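HTH-type transcriptional regulator ascG (Escherichia coli, PDB 3BRQ) represses transcription of the cryptic asc operon as a sequence-specific DNA-binding regulator of the LacI family. Local coordinates at residues 37-42 and 82-87; 130-135 and 166-171; 193-198 and 217-222; 211-216 and 238-243. All coordinates share one frame; numbering follows the deposited sequence.

Overall arrangement
Interaction 1 lies in the N-terminal lobe of the periplasmic-binding-protein-like fold, and interactions 2, 3 and 4 lie in the C-terminal lobe. Interactions 1 and 4 are buried. Interaction 1 packs a helix against a central strand and runs out to a sulfate site, whereas interaction 4 is purely aliphatic; interactions 1, 3 and 4 all have residues that touch the second subunit. Interactions 2 and 3 are only partly buried, at helix ends, and there apolar carbons meet a histidine ring or the methylene carbons of an arginine. Interactions 3 and 4 both use helix 209-221, with centres about 17 Å apart; the centres of interactions 1 and 2 are about 32 Å apart.

Interaction 1: residues 37-42 and 82-87; sequences SELLFH and MIYPRF. With SO4 (sulfate ion), chain F.
Leu39 points from helix 36-49 at Tyr84, near the end of strand 80-84, and its two methyl branches divide the work. The setting is the alpha/beta N-terminal lobe of the LacI-family core, where helix 36-49 packs on the parallel sheet. CD2 of Leu39 leans on the tyrosine ring at an oblique angle, 3.4 Å from Tyr84 CD2 and nearly as close to CE2. The other branch, Leu39 CD1, lies 4.1 Å from CE of the selenomethionine Met82, whose chain bends at its last torsion (chi3 75°). Ile259 of helix 255-270 and Leu107 of the neighbouring strand also pack on Leu39.

Beyond the ring the chemistry turns polar. A sulfate, probably from the crystallisation liquor, sits between Tyr84 and Arg86, and it is also hydrogen-bonded to Gly33, Ser151 and Thr153. The site is consistent with the effector cleft between the lobes in relatives. A bend at chi3 (-70°) swings the Arg86 guanidinium back toward the tyrosine, and its edge meets the anion through two N-H groups. NE reaches sulfate O2 almost straight (3.1 Å, 174°), while the bond from NH2 to O3 is shorter at 2.9 Å but more bent. A leucine in place of Arg86 would probably leave O2 and O3 without these donors and the anion without this counter-charge. From the far side Tyr84 OH, which is also hydrogen-bonded to Ile34 N, donates to sulfate O4 at 2.6 Å, with O4 near the ring plane.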
loop_
_atom_site.group_PDB
_atom_site.type_symbol
_atom_site.label_atom_id
_atom_site.label_comp_id
_atom_site.label_asym_id
_atom_site.label_seq_id
_atom_site.Cartn_x
_atom_site.Cartn_y
_atom_site.Cartn_z
ATOM N N SER B 37 1.023 3.552 4.211
ATOM C CA SER B 37 1.947 2.677 4.946
ATOM C C SER B 37 3.292 3.411 5.135
ATOM O O SER B 37 3.914 3.291 6.200
ATOM C CB SER B 37 2.116 1.347 4.251
ATOM O OG SER B 37 2.800 1.578 3.062
ATOM N N GLU B 38 3.677 4.211 4.136
ATOM C CA GLU B 38 4.836 5.097 4.243
ATOM C C GLU B 38 4.678 6.108 5.369
ATOM O O GLU B 38 5.586 6.254 6.193
ATOM C CB GLU B 38 5.093 5.841 2.943
ATOM C CG GLU B 38 6.586 5.977 2.614
ATOM C CD GLU B 38 6.879 7.128 1.641
ATOM O OE1 GLU B 38 6.003 7.438 0.783
ATOM O OE2 GLU B 38 7.979 7.736 1.734
ATOM N N LEU B 39 3.522 6.780 5.439
ATOM C CA LEU B 39 3.341 7.772 6.475
ATOM C C LEU B 39 3.354 7.105 7.850
ATOM O O LEU B 39 3.928 7.635 8.787
ATOM C CB LEU B 39 2.075 8.653 6.241
ATOM C CG LEU B 39 0.667 8.378 6.758
ATOM C CD1 LEU B 39 0.493 8.726 8.219
ATOM C CD2 LEU B 39 -0.343 9.261 5.965
ATOM N N LEU B 40 2.752 5.920 7.954
ATOM C CA LEU B 40 2.645 5.241 9.245
ATOM C C LEU B 40 4.022 4.766 9.689
ATOM O O LEU B 40 4.374 4.821 10.861
ATOM C CB LEU B 40 1.675 4.057 9.164
ATOM C CG LEU B 40 1.301 3.309 10.451
ATOM C CD1 LEU B 40 0.712 4.242 11.529
ATOM C CD2 LEU B 40 0.331 2.191 10.173
ATOM N N PHE B 41 4.791 4.310 8.722
ATOM C CA PHE B 41 6.135 3.807 8.987
ATOM C C PHE B 41 6.998 4.903 9.578
ATOM O O PHE B 41 7.685 4.688 10.577
ATOM C CB PHE B 41 6.787 3.274 7.714
ATOM C CG PHE B 41 8.223 2.839 7.930
ATOM C CD1 PHE B 41 8.512 1.798 8.804
ATOM C CD2 PHE B 41 9.271 3.522 7.316
ATOM C CE1 PHE B 41 9.846 1.389 9.054
ATOM C CE2 PHE B 41 10.609 3.147 7.561
ATOM C CZ PHE B 41 10.894 2.050 8.436
ATOM N N HIS B 42 6.951 6.093 8.977
ATOM C CA HIS B 42 7.786 7.182 9.461
ATOM C C HIS B 42 7.258 7.812 10.737
ATOM O O HIS B 42 8.041 8.215 11.582
ATOM C CB HIS B 42 8.031 8.235 8.382
ATOM C CG HIS B 42 8.832 7.722 7.231
ATOM N ND1 HIS B 42 10.184 7.473 7.324
ATOM C CD2 HIS B 42 8.471 7.388 5.970
ATOM C CE1 HIS B 42 10.622 7.008 6.165
ATOM N NE2 HIS B 42 9.600 6.948 5.329
HETATM N N MSE B 82 -2.355 13.626 15.625
HETATM C CA MSE B 82 -2.205 14.000 14.202
HETATM C C MSE B 82 -3.464 13.533 13.503
HETATM O O MSE B 82 -3.730 12.338 13.479
HETATM C CB MSE B 82 -1.005 13.316 13.538
HETATM C CG MSE B 82 -0.860 13.730 12.008
HETATM SE SE MSE B 82 0.025 12.407 10.924
HETATM C CE MSE B 82 -1.497 11.129 10.822
ATOM N N ILE B 83 -4.244 14.462 12.925
ATOM C CA ILE B 83 -5.425 14.033 12.151
ATOM C C ILE B 83 -5.098 14.081 10.642
ATOM O O ILE B 83 -4.602 15.074 10.153
ATOM C CB ILE B 83 -6.710 14.814 12.557
ATOM C CG1 ILE B 83 -7.880 14.593 11.586
ATOM C CG2 ILE B 83 -6.479 16.301 12.600
ATOM C CD1 ILE B 83 -8.558 13.213 11.776
ATOM N N TYR B 84 -5.294 12.968 9.929
ATOM C CA TYR B 84 -5.288 13.021 8.467
ATOM C C TYR B 84 -6.722 12.766 7.893
ATOM O O TYR B 84 -7.110 11.637 7.682
ATOM C CB TYR B 84 -4.206 12.078 7.947
ATOM C CG TYR B 84 -4.136 11.875 6.446
ATOM C CD1 TYR B 84 -4.799 12.727 5.548
ATOM C CD2 TYR B 84 -3.404 10.793 5.931
ATOM C CE1 TYR B 84 -4.762 12.498 4.177
ATOM C CE2 TYR B 84 -3.321 10.580 4.571
ATOM C CZ TYR B 84 -3.989 11.455 3.707
ATOM O OH TYR B 84 -3.897 11.201 2.364
ATOM N N PRO B 85 -7.532 13.838 7.710
ATOM C CA PRO B 85 -8.925 13.668 7.400
ATOM C C PRO B 85 -9.234 13.799 5.899
ATOM O O PRO B 85 -8.666 14.680 5.192
ATOM C CB PRO B 85 -9.565 14.847 8.167
ATOM C CG PRO B 85 -8.587 15.901 8.068
ATOM C CD PRO B 85 -7.218 15.255 7.887
ATOM N N ARG B 86 -10.147 12.951 5.401
ATOM C CA ARG B 86 -10.676 13.157 4.070
ATOM C C ARG B 86 -11.868 14.088 4.209
ATOM O O ARG B 86 -11.974 15.047 3.431
ATOM C CB ARG B 86 -11.150 11.847 3.386
ATOM C CG ARG B 86 -11.796 12.129 2.010
ATOM C CD ARG B 86 -11.875 10.970 1.081
ATOM N NE ARG B 86 -10.561 10.534 0.560
ATOM C CZ ARG B 86 -10.452 9.481 -0.222
ATOM N NH1 ARG B 86 -11.587 8.863 -0.549
ATOM N NH2 ARG B 86 -9.258 9.056 -0.696
ATOM N N PHE B 87 -12.758 13.831 5.181
ATOM C CA PHE B 87 -14.100 14.463 5.170
ATOM C C PHE B 87 -14.283 15.775 5.956
ATOM O O PHE B 87 -15.090 16.632 5.541
ATOM C CB PHE B 87 -15.196 13.438 5.534
ATOM C CG PHE B 87 -15.247 12.260 4.592
ATOM C CD1 PHE B 87 -15.950 12.354 3.366
ATOM C CD2 PHE B 87 -14.535 11.101 4.876
ATOM C CE1 PHE B 87 -15.978 11.292 2.480
ATOM C CE2 PHE B 87 -14.545 10.012 3.983
ATOM C CZ PHE B 87 -15.239 10.084 2.802
HETATM S S SO4 F . -7.171 12.198 0.388
HETATM O O1 SO4 F . -6.989 13.548 -0.035
HETATM O O2 SO4 F . -8.122 12.175 1.531
HETATM O O3 SO4 F . -7.496 11.344 -0.724
HETATM O O4 SO4 F . -5.848 11.708 0.758
#

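Interaction 2: residues 130-135 and 166-171; sequences AVAELI and AQHGIA
The imidazole of His168 carries Ile135 on one face: CD1 sits 3.5 Å above the ring plane, displaced toward the rim. This is a CH-pi contact, with CD1 3.8 Å from the ring centroid and 25° off its normal. The other branch of the isoleucine, CG2, comes within 3.6 Å of His168 CD2, and with CG1 beside the backbone N (chi1 -59°) both branches reach the histidine. Ala132, one helical turn earlier, brings its CB obliquely to His168 CE1 at 3.8 Å. The hydrogen bond between ND1 and the carbonyl oxygen of Ala164 helps fix the rotation of the ring. The contact thus joins helix 123-136 to the C-terminal end of helix 152-167 in the C-terminal lobe. That end is closed by a Schellman motif, in which Gly169, with positive phi, is the C-prime residue and Ile170 N bonds back to Leu165 O. The turn sends Ile170 back toward the first helix, where it meets Ile135 tip to tip, CD1 to CD1 at 3.9 Å. A serine at His168 would probably strip Ile135 CD1 of the ring beneath it and open a gap beside Ala132 CB.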
loop_
_atom_site.group_PDB
_atom_site.type_symbol
_atom_site.label_atom_id
_atom_site.label_comp_id
_atom_site.label_asym_id
_atom_site.label_seq_id
_atom_site.Cartn_x
_atom_site.Cartn_y
_atom_site.Cartn_z
ATOM N N ALA B 130 2.966 19.940 -13.350
ATOM C CA ALA B 130 3.098 18.789 -14.275
ATOM C C ALA B 130 2.400 19.069 -15.624
ATOM O O ALA B 130 2.979 18.909 -16.690
ATOM C CB ALA B 130 2.566 17.494 -13.591
ATOM N N VAL B 131 1.185 19.597 -15.570
ATOM C CA VAL B 131 0.468 19.987 -16.766
ATOM C C VAL B 131 1.211 21.104 -17.550
ATOM O O VAL B 131 1.312 21.023 -18.789
ATOM C CB VAL B 131 -1.019 20.375 -16.461
ATOM C CG1 VAL B 131 -1.782 20.877 -17.740
ATOM C CG2 VAL B 131 -1.763 19.200 -15.789
ATOM N N ALA B 132 1.726 22.107 -16.850
ATOM C CA ALA B 132 2.441 23.238 -17.492
ATOM C C ALA B 132 3.681 22.736 -18.217
ATOM O O ALA B 132 4.034 23.242 -19.283
ATOM C CB ALA B 132 2.816 24.317 -16.476
ATOM N N GLU B 133 4.299 21.712 -17.657
ATOM C CA GLU B 133 5.445 21.070 -18.268
ATOM C C GLU B 133 5.071 20.378 -19.569
ATOM O O GLU B 133 5.830 20.439 -20.557
ATOM C CB GLU B 133 6.056 20.073 -17.303
ATOM C CG GLU B 133 7.345 19.422 -17.846
ATOM C CD GLU B 133 8.271 18.891 -16.779
ATOM O OE1 GLU B 133 9.162 18.067 -17.139
ATOM O OE2 GLU B 133 8.140 19.297 -15.594
ATOM N N LEU B 134 3.897 19.728 -19.587
ATOM C CA LEU B 134 3.404 19.150 -20.810
ATOM C C LEU B 134 3.138 20.232 -21.816
ATOM O O LEU B 134 3.568 20.091 -22.961
ATOM C CB LEU B 134 2.125 18.293 -20.589
ATOM C CG LEU B 134 2.271 17.053 -19.732
ATOM C CD1 LEU B 134 0.890 16.399 -19.390
ATOM C CD2 LEU B 134 3.188 16.019 -20.344
ATOM N N ILE B 135 2.423 21.293 -21.431
ATOM C CA ILE B 135 2.114 22.391 -22.365
ATOM C C ILE B 135 3.380 23.028 -22.969
ATOM O O ILE B 135 3.459 23.281 -24.185
ATOM C CB ILE B 135 1.250 23.499 -21.740
ATOM C CG1 ILE B 135 -0.095 22.929 -21.245
ATOM C CG2 ILE B 135 1.045 24.683 -22.765
ATOM C CD1 ILE B 135 -0.933 23.881 -20.381
ATOM N N ALA B 166 -6.117 27.020 -18.478
ATOM C CA ALA B 166 -6.717 28.370 -18.655
ATOM C C ALA B 166 -5.585 29.443 -18.721
ATOM O O ALA B 166 -5.629 30.375 -19.575
ATOM C CB ALA B 166 -7.680 28.677 -17.524
ATOM N N GLN B 167 -4.591 29.297 -17.841
ATOM C CA GLN B 167 -3.416 30.188 -17.832
ATOM C C GLN B 167 -2.560 30.135 -19.100
ATOM O O GLN B 167 -1.861 31.091 -19.397
ATOM C CB GLN B 167 -2.539 29.948 -16.602
ATOM C CG GLN B 167 -3.100 30.531 -15.306
ATOM C CD GLN B 167 -2.026 30.687 -14.229
ATOM O OE1 GLN B 167 -0.903 31.145 -14.503
ATOM N NE2 GLN B 167 -2.369 30.315 -12.987
ATOM N N HIS B 168 -2.630 29.048 -19.861
ATOM C CA HIS B 168 -1.911 28.955 -21.133
ATOM C C HIS B 168 -2.809 29.163 -22.341
ATOM O O HIS B 168 -2.421 28.851 -23.453
ATOM C CB HIS B 168 -1.196 27.617 -21.262
ATOM C CG HIS B 168 -0.097 27.409 -20.270
ATOM N ND1 HIS B 168 -0.334 27.107 -18.944
ATOM C CD2 HIS B 168 1.253 27.431 -20.416
ATOM C CE1 HIS B 168 0.820 26.961 -18.315
ATOM N NE2 HIS B 168 1.796 27.159 -19.184
ATOM N N GLY B 169 -4.004 29.697 -22.123
ATOM C CA GLY B 169 -4.911 30.061 -23.211
ATOM C C GLY B 169 -5.448 28.841 -23.944
ATOM O O GLY B 169 -5.710 28.901 -25.157
ATOM N N ILE B 170 -5.581 27.729 -23.217
ATOM C CA ILE B 170 -6.206 26.500 -23.752
ATOM C C ILE B 170 -7.606 26.303 -23.211
ATOM O O ILE B 170 -7.816 26.262 -22.003
ATOM C CB ILE B 170 -5.405 25.210 -23.411
ATOM C CG1 ILE B 170 -4.010 25.299 -24.011
ATOM C CG2 ILE B 170 -6.140 24.006 -23.958
ATOM C CD1 ILE B 170 -3.057 24.194 -23.597
ATOM N N ALA B 171 -8.563 26.154 -24.118
ATOM C CA ALA B 171 -9.971 25.977 -23.745
ATOM C C ALA B 171 -10.195 24.684 -22.947
ATOM O O ALA B 171 -9.637 23.632 -23.274
ATOM C CB ALA B 171 -10.837 25.948 -24.988
#

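Interaction 3: residues 193-198 and 217-222; sequences MLLERG and KALHER
Arg222 crosses to Leu195 with the first carbons of its side chain, and its charged end goes elsewhere. CB lies 3.8 Å from Leu195 CD1, and CG is closer, at 3.6 Å from the same methyl. The two side chains run past each other in opposite directions, which lays the arginine's aliphatic base along the end of the leucine. Bends at chi2 (-48°) and chi3 (-74°) turn CD and NE away from the leucine and carry the guanidinium over toward helix 184-197. There NH1 forms a salt bridge with Glu192. Glu196 also leans in, but its OE2 stays 5.5 Å from Arg222 NH1, too far for contact, though the opposite charges may still attract weakly.

The leucine's other branch serves the deeper side. CD2 of Leu195 meets CD2 of the buried Leu219 at 4.4 Å, a loose touch, while Phe201 packs on Leu195 as well. The contact joins the C-terminal ends of helices 184-197 and 209-221, which are linked through strand 203-206 in the alpha/beta C-terminal lobe. Nearer the core the same two helices meet through Ala218, which packs on Ala188 and Val191.

Leu195 meets methylene groups on one branch and a methyl on the other, and no hydrogen bond crosses between 193-198 and 217-222. The arginine, the first residue to leave the helical conformation after helix 209-221, works in two ways: its carbons probably shield the leucine from solvent, while its charge ties the helix end to Glu192.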
loop_
_atom_site.group_PDB
_atom_site.type_symbol
_atom_site.label_atom_id
_atom_site.label_comp_id
_atom_site.label_asym_id
_atom_site.label_seq_id
_atom_site.Cartn_x
_atom_site.Cartn_y
_atom_site.Cartn_z
HETATM N N MSE B 193 -12.827 4.850 -22.334
HETATM C CA MSE B 193 -13.922 5.801 -22.486
HETATM C C MSE B 193 -13.450 7.008 -23.308
HETATM O O MSE B 193 -14.104 7.351 -24.247
HETATM C CB MSE B 193 -14.528 6.202 -21.136
HETATM C CG MSE B 193 -15.689 7.262 -21.299
HETATM SE SE MSE B 193 -16.485 7.651 -19.607
HETATM C CE MSE B 193 -14.960 8.420 -18.721
ATOM N N LEU B 194 -12.314 7.607 -22.993
ATOM C CA LEU B 194 -11.715 8.726 -23.754
ATOM C C LEU B 194 -11.459 8.418 -25.231
ATOM O O LEU B 194 -11.717 9.248 -26.087
ATOM C CB LEU B 194 -10.373 9.155 -23.079
ATOM C CG LEU B 194 -10.414 9.623 -21.614
ATOM C CD1 LEU B 194 -9.012 9.662 -20.959
ATOM C CD2 LEU B 194 -11.082 11.034 -21.602
ATOM N N LEU B 195 -10.941 7.226 -25.532
ATOM C CA LEU B 195 -10.750 6.785 -26.920
ATOM C C LEU B 195 -12.044 6.626 -27.646
ATOM O O LEU B 195 -12.097 6.955 -28.829
ATOM C CB LEU B 195 -10.016 5.397 -26.986
ATOM C CG LEU B 195 -8.629 5.395 -26.284
ATOM C CD1 LEU B 195 -7.939 3.965 -26.356
ATOM C CD2 LEU B 195 -7.764 6.370 -27.015
ATOM N N GLU B 196 -13.079 6.052 -27.010
ATOM C CA GLU B 196 -14.410 5.997 -27.658
ATOM C C GLU B 196 -15.003 7.422 -27.870
ATOM O O GLU B 196 -15.678 7.659 -28.878
ATOM C CB GLU B 196 -15.401 5.140 -26.848
ATOM C CG GLU B 196 -15.017 3.669 -26.778
ATOM C CD GLU B 196 -15.832 2.863 -25.801
ATOM O OE1 GLU B 196 -16.645 3.452 -25.061
ATOM O OE2 GLU B 196 -15.628 1.624 -25.745
ATOM N N ARG B 197 -14.763 8.348 -26.937
ATOM C CA ARG B 197 -15.267 9.774 -27.074
ATOM C C ARG B 197 -14.749 10.475 -28.336
ATOM O O ARG B 197 -15.401 11.392 -28.851
ATOM C CB ARG B 197 -14.976 10.635 -25.844
ATOM C CG ARG B 197 -15.866 10.374 -24.647
ATOM C CD ARG B 197 -15.416 11.295 -23.528
ATOM N NE ARG B 197 -16.161 11.037 -22.285
ATOM C CZ ARG B 197 -15.737 11.419 -21.085
ATOM N NH1 ARG B 197 -14.577 12.018 -20.961
ATOM N NH2 ARG B 197 -16.489 11.227 -20.022
ATOM N N GLY B 198 -13.594 10.044 -28.827
ATOM C CA GLY B 198 -13.009 10.530 -30.094
ATOM C C GLY B 198 -12.225 11.837 -30.050
ATOM O O GLY B 198 -11.648 12.256 -31.045
ATOM N N LYS B 217 -2.014 0.411 -20.008
ATOM C CA LYS B 217 -2.338 -0.965 -20.464
ATOM C C LYS B 217 -3.397 -0.878 -21.567
ATOM O O LYS B 217 -3.282 -1.445 -22.645
ATOM C CB LYS B 217 -2.794 -1.865 -19.284
ATOM C CG LYS B 217 -3.250 -3.269 -19.672
ATOM C CD LYS B 217 -2.061 -4.175 -19.976
ATOM C CE LYS B 217 -2.486 -5.594 -20.311
ATOM N NZ LYS B 217 -1.255 -6.405 -20.685
ATOM N N ALA B 218 -4.407 -0.082 -21.315
ATOM C CA ALA B 218 -5.520 0.008 -22.260
ATOM C C ALA B 218 -5.018 0.666 -23.559
ATOM O O ALA B 218 -5.457 0.302 -24.664
ATOM C CB ALA B 218 -6.676 0.745 -21.624
ATOM N N LEU B 219 -4.056 1.573 -23.428
ATOM C CA LEU B 219 -3.507 2.254 -24.575
ATOM C C LEU B 219 -2.677 1.267 -25.429
ATOM O O LEU B 219 -2.826 1.212 -26.653
ATOM C CB LEU B 219 -2.663 3.482 -24.139
ATOM C CG LEU B 219 -3.375 4.751 -23.644
ATOM C CD1 LEU B 219 -2.378 5.703 -23.000
ATOM C CD2 LEU B 219 -4.086 5.436 -24.819
ATOM N N HIS B 220 -1.805 0.504 -24.769
ATOM C CA HIS B 220 -1.029 -0.546 -25.414
ATOM C C HIS B 220 -1.926 -1.563 -26.103
ATOM O O HIS B 220 -1.625 -2.000 -27.221
ATOM C CB HIS B 220 -0.210 -1.268 -24.365
ATOM C CG HIS B 220 0.789 -2.222 -24.923
ATOM N ND1 HIS B 220 0.615 -3.588 -24.891
ATOM C CD2 HIS B 220 2.004 -2.008 -25.478
ATOM C CE1 HIS B 220 1.671 -4.176 -25.422
ATOM N NE2 HIS B 220 2.530 -3.241 -25.789
ATOM N N GLU B 221 -3.018 -1.946 -25.443
ATOM C CA GLU B 221 -3.995 -2.872 -26.018
ATOM C C GLU B 221 -4.711 -2.278 -27.233
ATOM O O GLU B 221 -5.094 -2.996 -28.143
ATOM C CB GLU B 221 -5.036 -3.274 -24.987
ATOM C CG GLU B 221 -4.591 -4.330 -23.981
ATOM C CD GLU B 221 -5.693 -4.668 -22.978
ATOM O OE1 GLU B 221 -6.682 -3.882 -22.867
ATOM O OE2 GLU B 221 -5.582 -5.708 -22.306
ATOM N N ARG B 222 -4.896 -0.963 -27.260
ATOM C CA ARG B 222 -5.571 -0.381 -28.396
ATOM C C ARG B 222 -4.566 0.004 -29.486
ATOM O O ARG B 222 -4.941 0.671 -30.445
ATOM C CB ARG B 222 -6.476 0.806 -27.990
ATOM C CG ARG B 222 -7.649 0.422 -27.080
ATOM C CD ARG B 222 -8.415 -0.800 -27.596
ATOM N NE ARG B 222 -9.251 -0.501 -28.760
ATOM C CZ ARG B 222 -10.582 -0.609 -28.788
ATOM N NH1 ARG B 222 -11.244 -1.021 -27.704
ATOM N NH2 ARG B 222 -11.260 -0.308 -29.901
#

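Interaction 4: residues 211-216 and 238-243; sequences MAIGAM and IAIAPY
Ile213 reaches out of helix 209-221 with CD1 and touches two isoleucines at once, Ile238 and Ile240. In the C-terminal lobe of this periplasmic-binding-protein-like fold, these two belong to the loop between strands 231-235 and 249-252. Within this loop, Ile238 to Ala241 form a type I beta turn, closed by Ala241 N bonding to Ile238 O at 3.0 Å.

The conformations explain the meeting. Ile213 has the common helix form, CG1 beside the backbone N (chi1 -69°) and the chain extended at chi2, which puts CD1 at the far end toward the loop. Both loop isoleucines instead hold CG1 between the backbone N and the carbonyl carbon, a crowded position (chi1 62° in Ile238, 64° in Ile240). Their CD1 methyls thereby converge on the same partner. Ile238 comes tip to tip, whereas Ile240 crosses at a slant.

Around this trio the second subunit is close at hand: Tyr243 of the other subunit packs on Ile213, and Ile240 packs on its counterpart, Ile240 of that subunit. The contact therefore sits at the dimer interface and joins the helix to the loop through aliphatic carbons alone. Ile213 CD1 stands 4.0 Å from Ile238 CD1. Against Ile240 CD1 it is tighter than usual for van der Waals contact, at 3.5 Å.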
loop_
_atom_site.group_PDB
_atom_site.type_symbol
_atom_site.label_atom_id
_atom_site.label_comp_id
_atom_site.label_asym_id
_atom_site.label_seq_id
_atom_site.Cartn_x
_atom_site.Cartn_y
_atom_site.Cartn_z
HETATM N N MSE B 211 -3.958 4.318 -11.658
HETATM C CA MSE B 211 -4.703 4.617 -12.830
HETATM C C MSE B 211 -3.826 4.847 -14.056
HETATM O O MSE B 211 -4.232 4.448 -15.150
HETATM C CB MSE B 211 -5.620 5.838 -12.566
HETATM C CG MSE B 211 -6.760 5.510 -11.514
HETATM SE SE MSE B 211 -7.980 7.071 -11.549
HETATM C CE MSE B 211 -8.659 6.945 -13.262
ATOM N N ALA B 212 -2.647 5.468 -13.916
ATOM C CA ALA B 212 -1.774 5.731 -15.064
ATOM C C ALA B 212 -1.342 4.349 -15.606
ATOM O O ALA B 212 -1.227 4.170 -16.798
ATOM C CB ALA B 212 -0.554 6.539 -14.660
ATOM N N ILE B 213 -1.110 3.398 -14.728
ATOM C CA ILE B 213 -0.683 2.055 -15.219
ATOM C C ILE B 213 -1.860 1.345 -15.919
ATOM O O ILE B 213 -1.695 0.771 -17.009
ATOM C CB ILE B 213 -0.093 1.191 -14.098
ATOM C CG1 ILE B 213 1.258 1.750 -13.630
ATOM C CG2 ILE B 213 0.113 -0.304 -14.576
ATOM C CD1 ILE B 213 1.692 1.305 -12.183
ATOM N N GLY B 214 -3.059 1.461 -15.350
ATOM C CA GLY B 214 -4.200 0.886 -16.026
ATOM C C GLY B 214 -4.315 1.498 -17.391
ATOM O O GLY B 214 -4.648 0.813 -18.382
ATOM N N ALA B 215 -4.108 2.817 -17.444
ATOM C CA ALA B 215 -4.301 3.559 -18.671
ATOM C C ALA B 215 -3.225 3.219 -19.741
ATOM O O ALA B 215 -3.551 2.928 -20.868
ATOM C CB ALA B 215 -4.374 5.136 -18.349
HETATM N N MSE B 216 -1.949 3.154 -19.357
HETATM C CA MSE B 216 -0.942 2.617 -20.257
HETATM C C MSE B 216 -1.305 1.208 -20.792
HETATM O O MSE B 216 -0.958 0.858 -21.931
HETATM C CB MSE B 216 0.434 2.574 -19.599
HETATM C CG MSE B 216 1.050 3.919 -19.463
HETATM SE SE MSE B 216 2.839 4.010 -18.852
HETATM C CE MSE B 216 2.796 2.783 -17.351
ATOM N N ILE B 238 5.158 5.586 -7.095
ATOM C CA ILE B 238 5.248 4.243 -6.421
ATOM C C ILE B 238 6.522 3.466 -6.748
ATOM O O ILE B 238 7.202 3.733 -7.734
ATOM C CB ILE B 238 4.015 3.379 -6.661
ATOM C CG1 ILE B 238 3.852 3.077 -8.151
ATOM C CG2 ILE B 238 2.742 4.065 -6.055
ATOM C CD1 ILE B 238 2.588 2.345 -8.455
ATOM N N ALA B 239 6.838 2.458 -5.936
ATOM C CA ALA B 239 8.118 1.773 -6.115
ATOM C C ALA B 239 8.206 1.131 -7.489
ATOM O O ALA B 239 9.257 1.130 -8.098
ATOM C CB ALA B 239 8.373 0.742 -4.956
ATOM N N ILE B 240 7.097 0.636 -8.021
ATOM C CA ILE B 240 7.142 0.042 -9.372
ATOM C C ILE B 240 7.229 1.010 -10.553
ATOM O O ILE B 240 7.396 0.582 -11.670
ATOM C CB ILE B 240 5.949 -0.924 -9.657
ATOM C CG1 ILE B 240 4.638 -0.171 -9.630
ATOM C CG2 ILE B 240 5.919 -2.036 -8.683
ATOM C CD1 ILE B 240 3.566 -0.928 -10.272
ATOM N N ALA B 241 7.072 2.306 -10.333
ATOM C CA ALA B 241 7.039 3.241 -11.472
ATOM C C ALA B 241 8.272 3.135 -12.405
ATOM O O ALA B 241 8.131 3.158 -13.641
ATOM C CB ALA B 241 6.833 4.691 -10.953
ATOM N N PRO B 242 9.509 2.987 -11.830
ATOM C CA PRO B 242 10.592 2.939 -12.794
ATOM C C PRO B 242 10.598 1.605 -13.558
ATOM O O PRO B 242 11.382 1.439 -14.471
ATOM C CB PRO B 242 11.848 3.101 -11.911
ATOM C CG PRO B 242 11.365 3.600 -10.601
ATOM C CD PRO B 242 10.040 2.900 -10.456
ATOM N N TYR B 243 9.670 0.704 -13.244
ATOM C CA TYR B 243 9.751 -0.672 -13.774
ATOM C C TYR B 243 8.580 -1.044 -14.661
ATOM O O TYR B 243 8.516 -2.171 -15.165
ATOM C CB TYR B 243 9.921 -1.690 -12.627
ATOM C CG TYR B 243 11.128 -1.351 -11.802
ATOM C CD1 TYR B 243 10.999 -0.656 -10.595
ATOM C CD2 TYR B 243 12.421 -1.668 -12.259
ATOM C CE1 TYR B 243 12.116 -0.324 -9.844
ATOM C CE2 TYR B 243 13.530 -1.324 -11.525
ATOM C CZ TYR B 243 13.374 -0.661 -10.331
ATOM O OH TYR B 243 14.480 -0.281 -9.632
#